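Local coordinates for periplasmic binding protein (Veillonella parvula, PDB 4LJS) that probably binds a metal chelate such as an iron-siderophore, haem or cobalamin in the periplasm and passes it to an ABC importer, at residues 44-54 with 106-117; 18-27 with 159-167. All blocks are in the same frame, centred on the assembly; numbering follows the deposited sequence.

Contact 1: residues 44-54 with 106-117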
# COMPACT_ATOMS: atom_id res chain seq x y z
N PRO A 44 8.30 10.32 18.04
CA PRO A 44 9.24 9.20 18.19
C PRO A 44 10.60 9.55 17.61
O PRO A 44 10.68 10.27 16.61
CB PRO A 44 8.59 8.09 17.35
CG PRO A 44 7.14 8.40 17.35
CD PRO A 44 7.04 9.92 17.38
N GLU A 45 11.67 9.06 18.24
CA GLU A 45 13.01 9.36 17.75
C GLU A 45 13.67 8.16 17.09
O GLU A 45 14.60 8.31 16.31
CB GLU A 45 13.88 9.91 18.89
CG GLU A 45 13.69 11.40 19.08
CD GLU A 45 14.23 11.92 20.40
OE1 GLU A 45 15.26 11.39 20.88
OE2 GLU A 45 13.63 12.86 20.95
N ARG A 46 13.18 6.97 17.41
CA ARG A 46 13.81 5.74 16.96
C ARG A 46 12.75 4.75 16.51
O ARG A 46 12.19 4.00 17.32
CB ARG A 46 14.66 5.13 18.08
CG ARG A 46 15.85 5.99 18.49
CD ARG A 46 16.69 5.31 19.56
NE ARG A 46 17.26 4.06 19.08
CZ ARG A 46 18.36 3.97 18.33
NH1 ARG A 46 18.79 2.78 17.93
NH2 ARG A 46 19.02 5.06 17.98
N VAL A 47 12.47 4.74 15.22
CA VAL A 47 11.36 3.97 14.68
C VAL A 47 11.85 2.69 14.00
O VAL A 47 12.81 2.70 13.24
CB VAL A 47 10.56 4.81 13.67
CG1 VAL A 47 9.36 4.03 13.13
CG2 VAL A 47 10.13 6.12 14.31
N VAL A 48 11.20 1.58 14.33
CA VAL A 48 11.37 0.34 13.59
C VAL A 48 10.14 0.21 12.71
O VAL A 48 9.00 0.20 13.19
CB VAL A 48 11.54 -0.87 14.52
CG1 VAL A 48 11.48 -2.17 13.74
CG2 VAL A 48 12.88 -0.77 15.28
N ALA A 49 10.36 0.16 11.40
CA ALA A 49 9.27 0.20 10.43
C ALA A 49 9.30 -1.06 9.57
O ALA A 49 10.29 -1.33 8.87
CB ALA A 49 9.37 1.45 9.57
N MSE A 50 8.22 -1.84 9.64
CA MSE A 50 8.14 -3.08 8.89
C MSE A 50 7.24 -2.92 7.66
O MSE A 50 6.12 -2.43 7.76
CB MSE A 50 7.61 -4.21 9.78
CG MSE A 50 7.94 -5.62 9.30
SE MSE A 50 9.77 -6.22 9.71
CE MSE A 50 10.08 -4.93 11.08
N TRP A 51 7.78 -3.32 6.51
CA TRP A 51 7.07 -3.33 5.22
C TRP A 51 6.93 -1.95 4.58
O TRP A 51 6.98 -0.92 5.26
CB TRP A 51 5.73 -4.08 5.29
CG TRP A 51 5.84 -5.33 6.10
CD1 TRP A 51 5.10 -5.66 7.21
CD2 TRP A 51 6.77 -6.41 5.91
NE1 TRP A 51 5.50 -6.88 7.70
CE2 TRP A 51 6.52 -7.37 6.92
CE3 TRP A 51 7.77 -6.67 4.97
CZ2 TRP A 51 7.25 -8.55 7.03
CZ3 TRP A 51 8.50 -7.85 5.08
CH2 TRP A 51 8.23 -8.77 6.10
N GLN A 52 6.75 -1.97 3.25
CA GLN A 52 6.79 -0.78 2.40
C GLN A 52 5.93 0.41 2.86
O GLN A 52 6.43 1.54 2.91
CB GLN A 52 6.41 -1.15 0.96
CG GLN A 52 6.75 -0.07 -0.04
CD GLN A 52 7.50 -0.60 -1.24
OE1 GLN A 52 7.47 -1.80 -1.52
NE2 GLN A 52 8.17 0.29 -1.96
N ASN A 53 4.66 0.17 3.19
CA ASN A 53 3.79 1.25 3.65
C ASN A 53 4.32 1.97 4.88
O ASN A 53 4.24 3.19 4.97
CB ASN A 53 2.35 0.78 3.89
CG ASN A 53 2.23 -0.25 5.01
OD1 ASN A 53 3.15 -1.01 5.28
ND2 ASN A 53 1.07 -0.29 5.66
N SER A 54 4.87 1.21 5.83
CA SER A 54 5.44 1.81 7.04
C SER A 54 6.61 2.72 6.67
O SER A 54 6.68 3.87 7.10
CB SER A 54 5.91 0.74 8.02
OG SER A 54 4.94 -0.28 8.19
N MSE A 106 18.00 -2.47 19.16
CA MSE A 106 17.82 -1.18 18.51
C MSE A 106 17.12 -0.17 19.41
O MSE A 106 17.22 1.04 19.17
CB MSE A 106 16.98 -1.36 17.25
CG MSE A 106 17.67 -2.11 16.15
SE MSE A 106 16.45 -2.45 14.68
CE MSE A 106 17.54 -3.81 13.79
N LYS A 107 16.39 -0.67 20.41
CA LYS A 107 15.66 0.17 21.36
C LYS A 107 14.73 1.17 20.66
O LYS A 107 14.94 2.38 20.76
CB LYS A 107 16.62 0.90 22.31
CG LYS A 107 17.37 -0.04 23.23
CD LYS A 107 18.21 0.72 24.26
CE LYS A 107 17.33 1.48 25.23
NZ LYS A 107 18.10 1.85 26.46
N PRO A 108 13.72 0.66 19.96
CA PRO A 108 12.80 1.59 19.29
C PRO A 108 11.90 2.28 20.31
O PRO A 108 11.71 1.76 21.41
CB PRO A 108 11.96 0.65 18.43
CG PRO A 108 11.90 -0.62 19.23
CD PRO A 108 13.28 -0.74 19.83
N ASP A 109 11.37 3.44 19.95
CA ASP A 109 10.33 4.05 20.77
C ASP A 109 8.99 4.00 20.03
O ASP A 109 7.94 4.29 20.60
CB ASP A 109 10.72 5.46 21.26
CG ASP A 109 11.01 6.44 20.12
OD1 ASP A 109 10.82 6.08 18.94
OD2 ASP A 109 11.41 7.58 20.43
N LEU A 110 9.03 3.63 18.75
CA LEU A 110 7.82 3.34 17.99
C LEU A 110 8.10 2.20 17.02
O LEU A 110 9.12 2.21 16.31
CB LEU A 110 7.32 4.57 17.23
CG LEU A 110 6.21 4.33 16.19
CD1 LEU A 110 4.90 3.84 16.81
CD2 LEU A 110 5.96 5.57 15.34
N LEU A 111 7.21 1.22 17.00
CA LEU A 111 7.26 0.17 15.98
C LEU A 111 6.01 0.26 15.13
O LEU A 111 4.89 0.32 15.65
CB LEU A 111 7.40 -1.23 16.60
CG LEU A 111 8.59 -1.44 17.54
CD1 LEU A 111 8.21 -1.10 18.97
CD2 LEU A 111 9.13 -2.87 17.45
N VAL A 112 6.19 0.30 13.81
CA VAL A 112 5.07 0.39 12.88
C VAL A 112 5.06 -0.85 11.99
O VAL A 112 6.06 -1.17 11.34
CB VAL A 112 5.17 1.65 12.01
CG1 VAL A 112 3.96 1.75 11.08
CG2 VAL A 112 5.30 2.90 12.89
N GLY A 113 3.94 -1.55 11.96
CA GLY A 113 3.87 -2.74 11.14
C GLY A 113 2.46 -3.23 10.87
O GLY A 113 1.50 -2.46 10.84
N TRP A 114 2.36 -4.54 10.67
CA TRP A 114 1.11 -5.19 10.35
C TRP A 114 0.63 -6.02 11.54
O TRP A 114 1.35 -6.19 12.53
CB TRP A 114 1.28 -6.09 9.12
CG TRP A 114 1.54 -5.34 7.86
CD1 TRP A 114 1.79 -4.00 7.74
CD2 TRP A 114 1.58 -5.87 6.52
NE1 TRP A 114 1.98 -3.67 6.42
CE2 TRP A 114 1.86 -4.80 5.65
CE3 TRP A 114 1.40 -7.15 5.98
CZ2 TRP A 114 1.97 -4.96 4.27
CZ3 TRP A 114 1.52 -7.32 4.61
CH2 TRP A 114 1.80 -6.23 3.77
N LYS A 115 -0.60 -6.52 11.44
CA LYS A 115 -1.18 -7.37 12.49
C LYS A 115 -0.24 -8.52 12.87
O LYS A 115 -0.04 -8.79 14.05
CB LYS A 115 -2.54 -7.92 12.03
CG LYS A 115 -3.09 -9.10 12.85
CD LYS A 115 -4.38 -9.62 12.21
CE LYS A 115 -4.31 -11.12 11.93
NZ LYS A 115 -5.36 -11.54 10.94
N SER A 116 0.33 -9.18 11.87
CA SER A 116 1.21 -10.33 12.10
C SER A 116 2.57 -9.96 12.69
O SER A 116 3.29 -10.82 13.18
CB SER A 116 1.42 -11.10 10.80
OG SER A 116 2.15 -10.31 9.87
N THR A 117 2.94 -8.69 12.62
CA THR A 117 4.25 -8.26 13.11
C THR A 117 4.36 -8.36 14.63
O THR A 117 5.44 -8.61 15.18
CB THR A 117 4.57 -6.81 12.70
OG1 THR A 117 4.31 -6.63 11.30
CG2 THR A 117 6.03 -6.47 12.99
O HOH W 1 4.59 -8.92 9.88
O HOH W 2 2.35 -0.52 8.69

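Contact 2: residues 18-27 with 159-167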
# COMPACT_ATOMS: atom_id res chain seq x y z
N ILE A 18 10.98 16.81 19.67
CA ILE A 18 9.77 17.59 19.39
C ILE A 18 8.64 17.11 20.28
O ILE A 18 8.18 15.97 20.17
CB ILE A 18 9.34 17.49 17.92
CG1 ILE A 18 10.49 17.89 17.00
CG2 ILE A 18 8.16 18.39 17.67
CD1 ILE A 18 10.19 17.67 15.54
N LYS A 19 8.19 18.00 21.16
CA LYS A 19 7.16 17.70 22.14
C LYS A 19 5.78 17.85 21.52
O LYS A 19 5.51 18.81 20.80
CB LYS A 19 7.31 18.65 23.33
CG LYS A 19 6.59 18.21 24.60
CD LYS A 19 7.01 19.08 25.79
N LEU A 20 4.90 16.89 21.79
CA LEU A 20 3.52 16.96 21.32
C LEU A 20 2.63 17.52 22.42
O LEU A 20 2.25 16.80 23.35
CB LEU A 20 3.02 15.59 20.88
CG LEU A 20 3.71 14.93 19.68
CD1 LEU A 20 3.31 13.46 19.57
CD2 LEU A 20 3.40 15.67 18.39
N GLN A 21 2.31 18.80 22.32
CA GLN A 21 1.39 19.44 23.26
C GLN A 21 0.22 20.03 22.49
O GLN A 21 0.41 20.95 21.69
CB GLN A 21 2.10 20.52 24.06
CG GLN A 21 3.14 19.99 25.03
CD GLN A 21 4.01 21.09 25.60
OE1 GLN A 21 4.50 21.95 24.87
NE2 GLN A 21 4.20 21.08 26.92
N PRO A 22 -1.00 19.51 22.72
CA PRO A 22 -1.35 18.48 23.70
C PRO A 22 -0.96 17.08 23.22
O PRO A 22 -0.68 16.90 22.03
CB PRO A 22 -2.87 18.59 23.77
CG PRO A 22 -3.26 19.00 22.39
CD PRO A 22 -2.17 19.94 21.94
N PRO A 23 -0.93 16.09 24.14
CA PRO A 23 -0.58 14.72 23.78
C PRO A 23 -1.49 14.17 22.68
O PRO A 23 -2.66 14.53 22.59
CB PRO A 23 -0.79 13.94 25.08
CG PRO A 23 -0.64 14.96 26.16
CD PRO A 23 -1.20 16.23 25.59
N VAL A 24 -0.93 13.30 21.85
CA VAL A 24 -1.68 12.68 20.77
C VAL A 24 -2.13 11.28 21.15
O VAL A 24 -1.32 10.42 21.50
CB VAL A 24 -0.84 12.61 19.47
CG1 VAL A 24 -1.46 11.65 18.47
CG2 VAL A 24 -0.68 14.00 18.87
N THR A 25 -3.44 11.06 21.10
CA THR A 25 -4.01 9.75 21.37
C THR A 25 -4.42 9.08 20.06
O THR A 25 -5.17 9.65 19.28
CB THR A 25 -5.21 9.86 22.32
OG1 THR A 25 -4.73 10.05 23.66
CG2 THR A 25 -6.06 8.61 22.27
N ILE A 26 -3.91 7.89 19.82
CA ILE A 26 -4.16 7.17 18.58
C ILE A 26 -4.85 5.84 18.86
O ILE A 26 -4.49 5.14 19.81
CB ILE A 26 -2.84 6.90 17.83
CG1 ILE A 26 -2.22 8.20 17.31
CG2 ILE A 26 -3.05 5.91 16.67
CD1 ILE A 26 -3.12 8.96 16.35
N GLU A 27 -5.85 5.51 18.05
CA GLU A 27 -6.46 4.19 18.09
C GLU A 27 -5.95 3.28 16.97
O GLU A 27 -5.97 3.64 15.79
CB GLU A 27 -7.99 4.30 18.01
CG GLU A 27 -8.68 2.95 17.85
CD GLU A 27 -10.18 3.07 17.71
OE1 GLU A 27 -10.66 3.20 16.57
OE2 GLU A 27 -10.88 3.04 18.75
N ARG A 159 -3.02 9.73 8.02
CA ARG A 159 -3.40 10.77 8.97
C ARG A 159 -2.88 10.46 10.38
O ARG A 159 -2.40 11.35 11.08
CB ARG A 159 -4.92 10.92 8.95
CG ARG A 159 -5.46 12.08 9.74
CD ARG A 159 -6.96 12.25 9.49
NE ARG A 159 -7.24 12.93 8.22
CZ ARG A 159 -7.96 12.41 7.23
NH1 ARG A 159 -8.47 11.19 7.34
NH2 ARG A 159 -8.18 13.11 6.12
N ASP A 160 -2.98 9.19 10.79
CA ASP A 160 -2.48 8.77 12.10
C ASP A 160 -0.97 8.97 12.23
O ASP A 160 -0.48 9.50 13.22
CB ASP A 160 -2.80 7.30 12.36
CG ASP A 160 -4.26 7.06 12.68
OD1 ASP A 160 -4.95 8.03 13.07
OD2 ASP A 160 -4.72 5.90 12.54
N LEU A 161 -0.23 8.54 11.22
CA LEU A 161 1.21 8.72 11.23
C LEU A 161 1.53 10.22 11.23
O LEU A 161 2.43 10.65 11.94
CB LEU A 161 1.86 7.98 10.06
CG LEU A 161 1.84 6.45 10.24
CD1 LEU A 161 2.36 5.73 9.00
CD2 LEU A 161 2.64 6.04 11.48
N GLY A 162 0.77 11.00 10.47
CA GLY A 162 0.90 12.44 10.51
C GLY A 162 0.77 13.03 11.91
O GLY A 162 1.57 13.89 12.30
N ARG A 163 -0.21 12.57 12.68
CA ARG A 163 -0.37 13.04 14.05
C ARG A 163 0.80 12.60 14.94
O ARG A 163 1.29 13.37 15.77
CB ARG A 163 -1.69 12.56 14.66
CG ARG A 163 -2.94 13.09 13.99
CD ARG A 163 -4.19 12.61 14.72
NE ARG A 163 -4.29 13.18 16.07
CZ ARG A 163 -4.96 12.62 17.07
NH1 ARG A 163 -5.60 11.47 16.89
NH2 ARG A 163 -4.99 13.21 18.26
N ILE A 164 1.23 11.35 14.79
CA ILE A 164 2.33 10.82 15.58
C ILE A 164 3.62 11.62 15.36
O ILE A 164 4.34 11.92 16.31
CB ILE A 164 2.55 9.31 15.31
CG1 ILE A 164 1.36 8.50 15.83
CG2 ILE A 164 3.84 8.82 15.94
CD1 ILE A 164 1.46 7.00 15.55
N PHE A 165 3.88 12.01 14.12
CA PHE A 165 5.13 12.70 13.78
C PHE A 165 5.04 14.21 13.69
O PHE A 165 5.95 14.85 13.17
CB PHE A 165 5.71 12.14 12.48
CG PHE A 165 6.25 10.76 12.63
CD1 PHE A 165 7.54 10.56 13.07
CD2 PHE A 165 5.46 9.66 12.38
CE1 PHE A 165 8.04 9.29 13.23
CE2 PHE A 165 5.95 8.38 12.54
CZ PHE A 165 7.24 8.20 12.97
N ASN A 166 3.94 14.76 14.21
CA ASN A 166 3.64 16.18 14.05
C ASN A 166 3.78 16.68 12.61
O ASN A 166 4.37 17.73 12.35
CB ASN A 166 4.49 17.04 15.00
CG ASN A 166 3.91 18.44 15.17
OD1 ASN A 166 2.70 18.62 15.20
ND2 ASN A 166 4.79 19.43 15.27
N ARG A 167 3.26 15.90 11.66
CA ARG A 167 3.32 16.26 10.25
C ARG A 167 1.90 16.27 9.69
O ARG A 167 1.61 15.64 8.68
CB ARG A 167 4.19 15.28 9.46
CG ARG A 167 5.68 15.35 9.80
CD ARG A 167 6.33 16.64 9.33
NE ARG A 167 7.77 16.63 9.54
CZ ARG A 167 8.63 17.41 8.90
NH1 ARG A 167 8.19 18.27 7.99
NH2 ARG A 167 9.93 17.33 9.15

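Contact 1: residues 44-54 with 106-117
The carboxylate of D109 clasps the backbone just before strand 47-50: E45 N donates to OD2 on its syn lone pair at 2.7 Å, almost straight at 177°, while R46 N reaches OD1 from above the carboxylate plane. D109 N returns a bond to R46 O. The R46 guanidinium, its chain bent at chi3, turns NE and NH1 side-on, in plane, onto the single carbonyl oxygen M106 O, with NH1 2.7 Å from it at the end of helix 100-106; NH2 has a salt bridge to E9.

Beyond these groups V48 N bonds to L110 O, V112 N to V48 O and M50 N to V112 O, pairing strands 47-50 and 110-113 in parallel at the centre of the four-stranded sheet, whose 2-1-3-4 order is flavodoxin-like, consistent with the N-terminal lobe of a periplasmic binding protein.

Apolar packing lines both faces. V48 CG2 rests 3.6 Å from P108 CB and lies near M106 SE, whereas on the face of V47, L110 and V112, L110 CD2 meets P44 CG at 3.7 Å.

At the C-terminal side of the pair, W51 and W114 meet. W51 CD1 sits over one face of W114, 3.6 Å from CD2, in an edge-to-face pair with planes at 51°. W114 NE1 donates within its ring plane to N53 OD1 at 3.1 Å, the amide turned 73° from the indole, and W51 NE1 donates to a water shared with S116 OG and T117 OG1.

Contact 2: residues 18-27 with 159-167
V24 packs aslant on R163 where the first strand of the N-terminal antiparallel hairpin, 19-29 with 34-40, lies on the last turns of helix 151-164. The axes of 23-27 and 159-164 run nearly antiparallel, at 155° and 9.0 Å apart.

V24 straddles the arginine. Its CG1, anti to the backbone N, stands over one face of the guanidinium, displaced toward the rim and 3.9 Å from CZ, while CG2 is turned to the helix backbone and packs on R163 O. A bend at chi3 (66°) turns the end of the R163 chain toward the strand and brings NH1 within 3.0 Å of T25 O; this hydrogen bond is weak and poorly directed, and the oxygen lies oblique to the guanidinium plane.

The I26 and R163 side chains run past one another head to tail, I26 CD1 coming to 3.6 Å from NH1. The same methyl also touches D160 OD1, about a right angle round from NH1. The other oxygen of that carboxylate, OD2, is held by Y137 OH and K156 NZ. Further in, I26 and I164 meet nearly perpendicular, with their CG1 atoms 3.9 Å apart; the CB of I164 points away from the strand, but chi1 of -68° swings CG1 back toward I26.

Across the corner at Q21 and P22, where the peptide bond before P22 is cis, L20 approaches the helix end. Here N166, with positive phi, is the C' residue of a Schellman motif, closed by R167 N on G162 O at 2.7 Å. L20 forks against this turn: CD1 packs on I164 O at 3.7 Å, and CD2 passes alongside N166 to lie 3.8 Å from its CB.

From the N terminus, the chain enters contact 2 first, through the hairpin strand at 18-27, then returns along strand 34-40 and begins contact 1 at 44-54. After strand 67-71 and helices 84-89 and 100-106, segment 106-117 closes contact 1. Strand 135-138 follows, and the C-terminal end of helix 151-164, at 159-167, closes contact 2, so the loop of contact 1 is nested inside that of contact 2. The outer closure ties the hairpin to the helix, and the inner one joins the two central strands of the parallel sheet. They touch directly: P44 CD packs on I164 O, while V47 CG2 and L110 CD2 both meet F165 CZ, linking the sheet and its lead-in to the helix end.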